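Local coordinates for bifunctional enzyme IspD/IspF (Campylobacter jejuni, PDB 1W55), which makes 4-diphosphocytidyl-2-C-methyl-D-erythritol from CTP and MEP, and cyclises its 2-phosphate with release of CMP, two steps of isoprenoid precursor biosynthesis, at residues Gly215-His219 with Gly246-Ser252; His219-Arg225 with Thr237-His243; Val232-Met238 with Ser311-Phe317. All coordinates share one frame; numbering follows the deposited sequence.

Contact 1: residues Gly215-His219 with Gly246-Ser252; sequences GFDVH and GDVLAHS. With MG (magnesium ion), chain B.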
loop_
_atom_site.group_PDB
_atom_site.type_symbol
_atom_site.label_atom_id
_atom_site.label_comp_id
_atom_site.label_asym_id
_atom_site.label_seq_id
_atom_site.Cartn_x
_atom_site.Cartn_y
_atom_site.Cartn_z
ATOM N N GLY A 215 -33.240 -26.024 -6.070
ATOM C CA GLY A 215 -34.638 -26.130 -5.743
ATOM C C GLY A 215 -35.261 -26.992 -6.806
ATOM O O GLY A 215 -34.980 -26.843 -8.002
ATOM N N PHE A 216 -36.082 -27.930 -6.367
ATOM C CA PHE A 216 -36.824 -28.762 -7.293
ATOM C C PHE A 216 -38.203 -28.970 -6.710
ATOM O O PHE A 216 -38.349 -29.269 -5.520
ATOM C CB PHE A 216 -36.123 -30.100 -7.540
ATOM C CG PHE A 216 -36.803 -30.949 -8.581
ATOM C CD1 PHE A 216 -36.611 -30.692 -9.945
ATOM C CD2 PHE A 216 -37.655 -31.993 -8.199
ATOM C CE1 PHE A 216 -37.252 -31.471 -10.918
ATOM C CE2 PHE A 216 -38.285 -32.787 -9.153
ATOM C CZ PHE A 216 -38.099 -32.525 -10.516
ATOM N N ASP A 217 -39.206 -28.783 -7.552
ATOM C CA ASP A 217 -40.585 -28.934 -7.146
ATOM C C ASP A 217 -41.445 -29.440 -8.289
ATOM O O ASP A 217 -41.165 -29.175 -9.463
ATOM C CB ASP A 217 -41.136 -27.615 -6.621
ATOM C CG ASP A 217 -42.220 -27.816 -5.573
ATOM O OD1 ASP A 217 -42.500 -28.979 -5.176
ATOM O OD2 ASP A 217 -42.848 -26.860 -5.096
ATOM N N VAL A 218 -42.482 -30.184 -7.914
ATOM C CA VAL A 218 -43.421 -30.810 -8.836
ATOM C C VAL A 218 -44.835 -30.473 -8.354
ATOM O O VAL A 218 -45.155 -30.645 -7.168
ATOM C CB VAL A 218 -43.218 -32.362 -8.877
ATOM C CG1 VAL A 218 -44.314 -33.065 -9.691
ATOM C CG2 VAL A 218 -41.856 -32.716 -9.421
ATOM N N HIS A 219 -45.652 -29.932 -9.254
ATOM C CA HIS A 219 -47.090 -29.818 -9.012
ATOM C C HIS A 219 -47.835 -30.595 -10.089
ATOM O O HIS A 219 -47.294 -30.860 -11.167
ATOM C CB HIS A 219 -47.556 -28.360 -8.987
ATOM C CG HIS A 219 -47.064 -27.581 -7.807
ATOM N ND1 HIS A 219 -46.279 -28.134 -6.819
ATOM C CD2 HIS A 219 -47.235 -26.284 -7.466
ATOM C CE1 HIS A 219 -45.978 -27.210 -5.923
ATOM N NE2 HIS A 219 -46.541 -26.077 -6.296
ATOM N N GLY A 246 -50.670 -22.328 -6.737
ATOM C CA GLY A 246 -50.096 -23.330 -7.631
ATOM C C GLY A 246 -48.778 -22.992 -8.344
ATOM O O GLY A 246 -48.337 -23.724 -9.231
ATOM N N ASP A 247 -48.145 -21.891 -7.964
ATOM C CA ASP A 247 -46.922 -21.422 -8.620
ATOM C C ASP A 247 -45.717 -22.318 -8.288
ATOM O O ASP A 247 -44.968 -22.014 -7.360
ATOM C CB ASP A 247 -46.680 -19.975 -8.171
ATOM C CG ASP A 247 -45.765 -19.195 -9.096
ATOM O OD1 ASP A 247 -44.799 -19.760 -9.683
ATOM O OD2 ASP A 247 -45.916 -17.965 -9.251
ATOM N N VAL A 248 -45.541 -23.421 -9.030
ATOM C CA VAL A 248 -44.414 -24.343 -8.797
ATOM C C VAL A 248 -43.091 -23.640 -8.960
ATOM O O VAL A 248 -42.128 -23.974 -8.282
ATOM C CB VAL A 248 -44.227 -25.480 -9.836
ATOM C CG1 VAL A 248 -44.153 -26.862 -9.172
ATOM C CG2 VAL A 248 -45.099 -25.373 -11.066
ATOM N N LEU A 249 -43.026 -22.718 -9.912
ATOM C CA LEU A 249 -41.804 -21.956 -10.125
ATOM C C LEU A 249 -41.400 -21.206 -8.844
ATOM O O LEU A 249 -40.291 -21.382 -8.338
ATOM C CB LEU A 249 -41.929 -21.021 -11.338
ATOM C CG LEU A 249 -40.617 -20.344 -11.754
ATOM C CD1 LEU A 249 -40.648 -19.921 -13.231
ATOM C CD2 LEU A 249 -40.284 -19.153 -10.851
ATOM N N ALA A 250 -42.300 -20.376 -8.326
ATOM C CA ALA A 250 -42.012 -19.594 -7.128
ATOM C C ALA A 250 -41.602 -20.516 -5.975
ATOM O O ALA A 250 -40.707 -20.192 -5.203
ATOM C CB ALA A 250 -43.229 -18.735 -6.738
ATOM N N HIS A 251 -42.243 -21.676 -5.886
ATOM C CA HIS A 251 -41.980 -22.622 -4.815
ATOM C C HIS A 251 -40.598 -23.252 -4.951
ATOM O O HIS A 251 -39.886 -23.394 -3.954
ATOM C CB HIS A 251 -43.084 -23.687 -4.763
ATOM C CG HIS A 251 -44.440 -23.111 -4.499
ATOM N ND1 HIS A 251 -45.608 -23.743 -4.870
ATOM C CD2 HIS A 251 -44.810 -21.942 -3.924
ATOM C CE1 HIS A 251 -46.640 -22.992 -4.528
ATOM N NE2 HIS A 251 -46.182 -21.897 -3.947
ATOM N N SER A 252 -40.216 -23.592 -6.184
ATOM C CA SER A 252 -38.898 -24.165 -6.439
ATOM C C SER A 252 -37.824 -23.133 -6.131
ATOM O O SER A 252 -36.815 -23.443 -5.502
ATOM C CB SER A 252 -38.782 -24.632 -7.893
ATOM O OG SER A 252 -37.458 -25.043 -8.188
HETATM MG MG MG B . -43.041 -30.012 -3.306
HETATM O O HOH W 1 -44.109 -28.112 -3.130
HETATM O O HOH W 2 -44.344 -31.243 -4.494
HETATM O O HOH W 3 -41.608 -28.950 -2.333
#

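Contact 2: residues His219-Arg225 with Thr237-His243; sequences HEFGENR and TMGLKAH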
loop_
_atom_site.group_PDB
_atom_site.type_symbol
_atom_site.label_atom_id
_atom_site.label_comp_id
_atom_site.label_asym_id
_atom_site.label_seq_id
_atom_site.Cartn_x
_atom_site.Cartn_y
_atom_site.Cartn_z
ATOM N N HIS A 219 -45.652 -29.932 -9.254
ATOM C CA HIS A 219 -47.090 -29.818 -9.012
ATOM C C HIS A 219 -47.835 -30.595 -10.089
ATOM O O HIS A 219 -47.294 -30.860 -11.167
ATOM C CB HIS A 219 -47.556 -28.360 -8.987
ATOM C CG HIS A 219 -47.064 -27.581 -7.807
ATOM N ND1 HIS A 219 -46.279 -28.134 -6.819
ATOM C CD2 HIS A 219 -47.235 -26.284 -7.466
ATOM C CE1 HIS A 219 -45.978 -27.210 -5.923
ATOM N NE2 HIS A 219 -46.541 -26.077 -6.296
ATOM N N GLU A 220 -49.072 -30.954 -9.772
ATOM C CA GLU A 220 -49.929 -31.766 -10.625
ATOM C C GLU A 220 -50.892 -30.895 -11.431
ATOM O O GLU A 220 -51.447 -29.918 -10.914
ATOM C CB GLU A 220 -50.716 -32.733 -9.734
ATOM C CG GLU A 220 -51.616 -33.720 -10.456
ATOM C CD GLU A 220 -52.360 -34.637 -9.502
ATOM O OE1 GLU A 220 -53.005 -35.591 -9.991
ATOM O OE2 GLU A 220 -52.301 -34.406 -8.268
ATOM N N PHE A 221 -51.079 -31.236 -12.698
ATOM C CA PHE A 221 -52.104 -30.584 -13.508
ATOM C C PHE A 221 -53.515 -31.072 -13.131
ATOM O O PHE A 221 -53.683 -32.095 -12.451
ATOM C CB PHE A 221 -51.857 -30.835 -15.000
ATOM C CG PHE A 221 -50.899 -29.854 -15.643
ATOM C CD1 PHE A 221 -49.686 -30.294 -16.179
ATOM C CD2 PHE A 221 -51.213 -28.502 -15.730
ATOM C CE1 PHE A 221 -48.798 -29.401 -16.782
ATOM C CE2 PHE A 221 -50.321 -27.598 -16.321
ATOM C CZ PHE A 221 -49.120 -28.049 -16.861
ATOM N N GLY A 222 -54.524 -30.328 -13.587
ATOM C CA GLY A 222 -55.906 -30.746 -13.445
ATOM C C GLY A 222 -56.763 -29.848 -12.573
ATOM O O GLY A 222 -57.805 -30.276 -12.096
ATOM N N GLU A 223 -56.331 -28.614 -12.338
ATOM C CA GLU A 223 -57.200 -27.648 -11.674
ATOM C C GLU A 223 -57.627 -26.560 -12.647
ATOM O O GLU A 223 -56.792 -25.962 -13.334
ATOM C CB GLU A 223 -56.562 -27.046 -10.424
ATOM C CG GLU A 223 -57.575 -26.376 -9.502
ATOM C CD GLU A 223 -57.278 -26.596 -8.034
ATOM O OE1 GLU A 223 -57.105 -25.590 -7.306
ATOM O OE2 GLU A 223 -57.217 -27.777 -7.607
ATOM N N ASN A 224 -58.940 -26.332 -12.709
ATOM C CA ASN A 224 -59.512 -25.323 -13.588
ATOM C C ASN A 224 -59.343 -23.922 -13.018
ATOM O O ASN A 224 -60.265 -23.356 -12.426
ATOM C CB ASN A 224 -60.990 -25.622 -13.875
ATOM C CG ASN A 224 -61.563 -24.766 -15.015
ATOM O OD1 ASN A 224 -62.642 -25.059 -15.535
ATOM N ND2 ASN A 224 -60.848 -23.706 -15.398
ATOM N N ARG A 225 -58.155 -23.364 -13.217
ATOM C CA ARG A 225 -57.842 -22.007 -12.773
ATOM C C ARG A 225 -56.647 -21.511 -13.571
ATOM O O ARG A 225 -56.021 -22.294 -14.282
ATOM C CB ARG A 225 -57.558 -21.964 -11.263
ATOM C CG ARG A 225 -56.328 -22.732 -10.815
ATOM C CD ARG A 225 -55.877 -22.353 -9.430
ATOM N NE ARG A 225 -54.938 -23.313 -8.852
ATOM C CZ ARG A 225 -54.495 -23.251 -7.603
ATOM N NH1 ARG A 225 -54.907 -22.279 -6.804
ATOM N NH2 ARG A 225 -53.648 -24.160 -7.144
ATOM N N THR A 237 -56.818 -21.379 -17.805
ATOM C CA THR A 237 -57.542 -22.513 -17.222
ATOM C C THR A 237 -56.676 -23.738 -16.912
ATOM O O THR A 237 -57.101 -24.634 -16.185
ATOM C CB THR A 237 -58.683 -22.974 -18.169
ATOM O OG1 THR A 237 -58.116 -23.375 -19.419
ATOM C CG2 THR A 237 -59.628 -21.828 -18.550
ATOM N N MET A 238 -55.482 -23.801 -17.497
ATOM C CA MET A 238 -54.635 -24.991 -17.356
ATOM C C MET A 238 -53.825 -24.932 -16.056
ATOM O O MET A 238 -52.586 -24.939 -16.080
ATOM C CB MET A 238 -53.704 -25.157 -18.574
ATOM C CG MET A 238 -53.241 -26.583 -18.823
ATOM S SD MET A 238 -51.830 -26.716 -19.981
ATOM C CE MET A 238 -52.509 -26.191 -21.505
ATOM N N GLY A 239 -54.533 -24.884 -14.930
ATOM C CA GLY A 239 -53.906 -24.688 -13.642
ATOM C C GLY A 239 -53.377 -25.933 -12.964
ATOM O O GLY A 239 -53.633 -27.068 -13.375
ATOM N N LEU A 240 -52.621 -25.707 -11.903
ATOM C CA LEU A 240 -52.048 -26.799 -11.135
ATOM C C LEU A 240 -52.786 -26.861 -9.817
ATOM O O LEU A 240 -53.318 -25.846 -9.349
ATOM C CB LEU A 240 -50.536 -26.599 -10.916
ATOM C CG LEU A 240 -49.670 -26.514 -12.184
ATOM C CD1 LEU A 240 -48.373 -25.712 -11.946
ATOM C CD2 LEU A 240 -49.361 -27.916 -12.725
ATOM N N LYS A 241 -52.798 -28.048 -9.227
ATOM C CA LYS A 241 -53.585 -28.327 -8.028
ATOM C C LYS A 241 -52.927 -27.835 -6.754
ATOM O O LYS A 241 -51.719 -28.021 -6.549
ATOM C CB LYS A 241 -53.854 -29.833 -7.906
ATOM C CG LYS A 241 -54.838 -30.357 -8.934
ATOM C CD LYS A 241 -55.096 -31.846 -8.762
ATOM C CE LYS A 241 -55.959 -32.351 -9.918
ATOM N NZ LYS A 241 -56.234 -33.820 -9.831
ATOM N N ALA A 242 -53.744 -27.203 -5.910
ATOM C CA ALA A 242 -53.396 -26.883 -4.522
ATOM C C ALA A 242 -52.141 -26.007 -4.421
ATOM O O ALA A 242 -51.895 -25.209 -5.320
ATOM C CB ALA A 242 -53.267 -28.173 -3.701
ATOM N N HIS A 243 -51.374 -26.147 -3.331
ATOM C CA HIS A 243 -50.158 -25.360 -3.075
ATOM C C HIS A 243 -50.371 -23.868 -3.323
ATOM O O HIS A 243 -49.750 -23.271 -4.225
ATOM C CB HIS A 243 -48.986 -25.867 -3.932
ATOM C CG HIS A 243 -48.633 -27.296 -3.678
ATOM N ND1 HIS A 243 -49.091 -28.324 -4.472
ATOM C CD2 HIS A 243 -47.894 -27.873 -2.699
ATOM C CE1 HIS A 243 -48.635 -29.474 -4.006
ATOM N NE2 HIS A 243 -47.905 -29.226 -2.930
HETATM O O HOH W 4 -50.200 -30.075 -7.321
HETATM O O HOH W 5 -55.130 -35.122 -7.566
HETATM O O HOH W 6 -55.049 -28.282 -15.611
#

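Contact 3: residues Val232-Met238 with Ser311-Phe317; sequences VQIHPTM and SPKLKDF. With C (cytidine-5'-monophosphate), chain C.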
loop_
_atom_site.group_PDB
_atom_site.type_symbol
_atom_site.label_atom_id
_atom_site.label_comp_id
_atom_site.label_asym_id
_atom_site.label_seq_id
_atom_site.Cartn_x
_atom_site.Cartn_y
_atom_site.Cartn_z
ATOM N N VAL A 232 -46.979 -14.706 -12.980
ATOM C CA VAL A 232 -47.391 -14.264 -14.304
ATOM C C VAL A 232 -48.396 -15.264 -14.877
ATOM O O VAL A 232 -48.156 -16.476 -14.853
ATOM C CB VAL A 232 -46.162 -14.156 -15.248
ATOM C CG1 VAL A 232 -46.594 -13.882 -16.707
ATOM C CG2 VAL A 232 -45.177 -13.079 -14.742
ATOM N N GLN A 233 -49.525 -14.772 -15.390
ATOM C CA GLN A 233 -50.532 -15.679 -15.937
ATOM C C GLN A 233 -50.097 -16.235 -17.286
ATOM O O GLN A 233 -49.863 -15.483 -18.239
ATOM C CB GLN A 233 -51.914 -15.027 -16.038
ATOM C CG GLN A 233 -53.010 -16.058 -16.339
ATOM C CD GLN A 233 -54.390 -15.455 -16.431
ATOM O OE1 GLN A 233 -54.944 -15.325 -17.526
ATOM N NE2 GLN A 233 -54.954 -15.086 -15.288
ATOM N N ILE A 234 -49.990 -17.558 -17.353
ATOM C CA ILE A 234 -49.503 -18.253 -18.545
ATOM C C ILE A 234 -50.682 -18.749 -19.388
ATOM O O ILE A 234 -50.651 -18.727 -20.619
ATOM C CB ILE A 234 -48.616 -19.467 -18.123
ATOM C CG1 ILE A 234 -47.513 -19.052 -17.127
ATOM C CG2 ILE A 234 -48.044 -20.180 -19.337
ATOM C CD1 ILE A 234 -46.747 -17.772 -17.474
ATOM N N HIS A 235 -51.710 -19.219 -18.690
ATOM C CA HIS A 235 -52.867 -19.836 -19.300
ATOM C C HIS A 235 -54.061 -19.576 -18.393
ATOM O O HIS A 235 -53.909 -19.615 -17.166
ATOM C CB HIS A 235 -52.656 -21.338 -19.474
ATOM C CG HIS A 235 -53.546 -21.944 -20.509
ATOM N ND1 HIS A 235 -54.832 -22.360 -20.233
ATOM C CD2 HIS A 235 -53.350 -22.177 -21.831
ATOM C CE1 HIS A 235 -55.388 -22.831 -21.335
ATOM N NE2 HIS A 235 -54.509 -22.735 -22.319
ATOM N N PRO A 236 -55.233 -19.299 -18.978
ATOM C CA PRO A 236 -56.425 -18.966 -18.179
ATOM C C PRO A 236 -57.045 -20.130 -17.399
ATOM O O PRO A 236 -57.725 -19.859 -16.414
ATOM C CB PRO A 236 -57.422 -18.416 -19.229
ATOM C CG PRO A 236 -57.004 -19.069 -20.546
ATOM C CD PRO A 236 -55.501 -19.232 -20.432
ATOM N N THR A 237 -56.818 -21.379 -17.805
ATOM C CA THR A 237 -57.542 -22.513 -17.222
ATOM C C THR A 237 -56.676 -23.738 -16.912
ATOM O O THR A 237 -57.101 -24.634 -16.185
ATOM C CB THR A 237 -58.683 -22.974 -18.169
ATOM O OG1 THR A 237 -58.116 -23.375 -19.419
ATOM C CG2 THR A 237 -59.628 -21.828 -18.550
ATOM N N MET A 238 -55.482 -23.801 -17.497
ATOM C CA MET A 238 -54.635 -24.991 -17.356
ATOM C C MET A 238 -53.825 -24.932 -16.056
ATOM O O MET A 238 -52.586 -24.939 -16.080
ATOM C CB MET A 238 -53.704 -25.157 -18.574
ATOM C CG MET A 238 -53.241 -26.583 -18.823
ATOM S SD MET A 238 -51.830 -26.716 -19.981
ATOM C CE MET A 238 -52.509 -26.191 -21.505
ATOM N N SER A 311 -46.571 -28.685 -21.901
ATOM C CA SER A 311 -47.398 -27.532 -22.273
ATOM C C SER A 311 -47.732 -26.721 -21.018
ATOM O O SER A 311 -47.636 -27.247 -19.911
ATOM C CB SER A 311 -48.712 -28.001 -22.935
ATOM O OG SER A 311 -48.461 -28.851 -24.041
ATOM N N PRO A 312 -48.107 -25.450 -21.170
ATOM C CA PRO A 312 -48.047 -24.717 -22.439
ATOM C C PRO A 312 -46.654 -24.179 -22.720
ATOM O O PRO A 312 -45.779 -24.303 -21.854
ATOM C CB PRO A 312 -49.014 -23.553 -22.209
ATOM C CG PRO A 312 -49.002 -23.326 -20.766
ATOM C CD PRO A 312 -48.647 -24.619 -20.085
ATOM N N LYS A 313 -46.458 -23.610 -23.908
ATOM C CA LYS A 313 -45.192 -22.992 -24.297
ATOM C C LYS A 313 -44.986 -21.721 -23.490
ATOM O O LYS A 313 -45.877 -20.884 -23.410
ATOM C CB LYS A 313 -45.164 -22.678 -25.803
ATOM C CG LYS A 313 -43.952 -23.278 -26.520
ATOM C CD LYS A 313 -43.507 -22.469 -27.735
ATOM C CE LYS A 313 -42.054 -22.804 -28.139
ATOM N NZ LYS A 313 -41.819 -24.250 -28.493
ATOM N N LEU A 314 -43.808 -21.592 -22.889
ATOM C CA LEU A 314 -43.499 -20.475 -21.998
ATOM C C LEU A 314 -42.788 -19.325 -22.683
ATOM O O LEU A 314 -42.566 -18.283 -22.075
ATOM C CB LEU A 314 -42.655 -20.962 -20.811
ATOM C CG LEU A 314 -43.291 -22.002 -19.883
ATOM C CD1 LEU A 314 -42.411 -22.173 -18.674
ATOM C CD2 LEU A 314 -44.690 -21.582 -19.457
ATOM N N LYS A 315 -42.417 -19.528 -23.938
ATOM C CA LYS A 315 -41.613 -18.574 -24.704
ATOM C C LYS A 315 -42.021 -17.105 -24.535
ATOM O O LYS A 315 -41.172 -16.239 -24.221
ATOM C CB LYS A 315 -41.634 -18.967 -26.191
ATOM C CG LYS A 315 -40.960 -17.980 -27.148
ATOM C CD LYS A 315 -41.213 -18.398 -28.591
ATOM C CE LYS A 315 -40.135 -17.873 -29.519
ATOM N NZ LYS A 315 -40.341 -16.456 -29.933
ATOM N N ASP A 316 -43.314 -16.827 -24.738
ATOM C CA ASP A 316 -43.798 -15.452 -24.766
ATOM C C ASP A 316 -43.882 -14.832 -23.365
ATOM O O ASP A 316 -44.141 -13.634 -23.227
ATOM C CB ASP A 316 -45.154 -15.358 -25.489
ATOM C CG ASP A 316 -45.057 -15.657 -26.999
ATOM O OD1 ASP A 316 -43.950 -15.632 -27.597
ATOM O OD2 ASP A 316 -46.070 -15.924 -27.678
ATOM N N PHE A 317 -43.640 -15.647 -22.338
ATOM C CA PHE A 317 -43.822 -15.218 -20.946
ATOM C C PHE A 317 -42.512 -15.106 -20.164
ATOM O O PHE A 317 -42.494 -14.621 -19.029
ATOM C CB PHE A 317 -44.810 -16.158 -20.244
ATOM C CG PHE A 317 -46.150 -16.245 -20.938
ATOM C CD1 PHE A 317 -46.418 -17.271 -21.841
ATOM C CD2 PHE A 317 -47.132 -15.280 -20.710
ATOM C CE1 PHE A 317 -47.656 -17.340 -22.499
ATOM C CE2 PHE A 317 -48.375 -15.334 -21.370
ATOM C CZ PHE A 317 -48.636 -16.365 -22.260
HETATM O OP3 C C . -36.347 -28.947 -26.151
HETATM P P C C . -37.799 -28.937 -26.522
HETATM O OP1 C C . -38.685 -29.558 -25.491
HETATM O OP2 C C . -38.023 -29.480 -27.904
HETATM O "O5'" C C . -38.208 -27.388 -26.560
HETATM C "C5'" C C . -37.649 -26.490 -27.507
HETATM C "C4'" C C . -37.727 -25.059 -26.977
HETATM O "O4'" C C . -39.078 -24.662 -26.697
HETATM C "C3'" C C . -36.982 -24.823 -25.663
HETATM O "O3'" C C . -35.600 -24.542 -25.866
HETATM C "C2'" C C . -37.712 -23.630 -25.069
HETATM O "O2'" C C . -37.245 -22.435 -25.689
HETATM C "C1'" C C . -39.134 -23.776 -25.566
HETATM N N1 C C . -40.141 -24.269 -24.594
HETATM C C2 C C . -41.020 -23.367 -23.956
HETATM O O2 C C . -40.913 -22.141 -24.175
HETATM N N3 C C . -41.976 -23.810 -23.099
HETATM C C4 C C . -42.101 -25.133 -22.835
HETATM N N4 C C . -43.057 -25.586 -21.977
HETATM C C5 C C . -41.238 -26.036 -23.442
HETATM C C6 C C . -40.265 -25.584 -24.333
#

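Contact 1: residues Gly215-His219 with Gly246-Ser252
H219 and H251 are joined by one hydrogen bond, H219 NE2 to H251 ND1 at 2.9 Å, in which either nitrogen could be the donor. H251 ND1 lies near the plane of the H219 ring, but the ring planes are inclined at 53°, so the imidazoles meet rim to rim without stacking. Each is tied at its second nitrogen too: H219 ND1 donates to V218 O from above the carbonyl plane, and H251 NE2 bonds to S282 OG.

Apolar packing comes from V248, whose CG1 stands over one face of the H219 ring, 3.4 Å from its centroid, and also touches D217 CB. Farther along, G215 CA lies 3.5 Å from S252 O, a C-H...O contact where strand 210-224 and helix 248-260 run close together.

D217 OD1 ligates magnesium at 2.2 Å; three waters and T341 OG1 of the second subunit are further ligands. With CG anti to the backbone N (chi1 -150°), the carboxylate also rests OD2 against H251 CB.

In related enzymes D217, H219 and H251 all bind a divalent cation. Here the aspartate alone of the three holds the ion, consistent with histidine nitrogens placed for a cation not bound at them here.

Contact 2: residues His219-Arg225 with Thr237-His243
The imidazoles of H219 and H243 lie almost parallel, 9° apart, in an offset stack with centroids separated by 4.0 Å. H243 ND1 hangs over the centre of the H219 ring, whereas H219 CE1 falls toward the rim of H243. A weak bond from H243 ND1 to K241 O helps to set the turn of this ring, and its NE2 bonds weakly to a CMP phosphate oxygen.

R225 reaches across to the carbonyls of L240 and A242. Its CG sits between the backbone N and the carbonyl carbon (chi1 65°), and the extended chain beyond brings the guanidinium edge to the carbonyl of L240. L240 O, in the guanidinium plane, accepts side-on from R225 NE at 3.0 Å and from R225 NH2 at 2.8 Å. NH2 also makes a weak bond to A242 O, NH1 reaches S244 O, and E223 OE1 stands over the guanidinium face, a purely electrostatic pairing.

F221 is covered on one face by L240, whose CD2 is 3.7 Å from the ring centroid and offset toward the rim. M238 O comes up to the ring edge, and M238 SD makes an oblique Met-aromatic contact at 4.7 Å from the F221 centroid.

E220 and K241 form a long salt bridge, OE1 to NZ 3.7 Å, which a water reinforces by joining E220 OE2 to K241 NZ. The backbones pair antiparallel at F221 with L240, K241 N donates to E220 O at 2.9 Å, and a beta bulge shifts the register by one residue before E223 pairs with G239.

Carbonyls of L240, A242 and S244 thus share one arginine, whose grip would probably steady the turn carrying H243. H243 is probably a transition-state stabiliser, as in other IspF enzymes, and its NE2 is directed at phosphate while the opposing histidine backs its ring.

Contact 3: residues Val232-Met238 with Ser311-Phe317
The loop 311-317, which joins strand 298-308 to helix 318-329, forms one wall of the cytidine pocket of the IspF domain, and the strand 232-235 region packs behind it. I234 is central to this packing. Its CG2 touches P312 CG at 3.6 Å, the two side chains crossing at about a right angle, and meets L314 CD2 at 3.6 Å. CG1 points anti to the carbonyl carbon (chi1 -52°), and the branch it carries ends with CD1 against F317 CB at 3.7 Å. I234 CA sits squarely over the ring of F317, 4.2 Å from its centroid and 9° off the normal, while D316 CB lies on the opposite face.

Strand 232-235 forms a two-stranded antiparallel hairpin with strand 227-229, so that L227 and L229 continue the apolar surface, touching P312 and L314 respectively. H235 ND1 accepts from both T237 N and M238 N, bracing the turn that leads to M238. M238 SD then reaches the pyrrolidine of P312, 3.8 Å from P312 CD.

P312 follows a cis peptide bond, and on the far side of the loop the main chain reads the cytosine. L314 N donates to N3 of CMP at 2.9 Å, and P312 O takes a weak bond from CMP N4 at 3.0 Å. A309 O, T342 OG1 and D265 OD2 of the third subunit bind the same nucleotide.

Contacts 1 and 2 share H219 and lie with centres about 12 Å apart, contact 2 nested along the chain inside the loop that contact 1 closes. L240 CD1 meets V248 CG2 at 3.4 Å, joining their apolar parts. Contact 3 shares T237 and M238 with contact 2, its centre again about 12 Å away, and F221 CZ packs on S311 O at 3.5 Å. Between contacts 1 and 3 the nearest atoms are about 5 Å apart. Two different CMP molecules are involved: contacts 1 and 2 serve the magnesium and phosphate end of a site bordered by the second subunit, whereas contact 3 backs a cytosine pocket shared with the third.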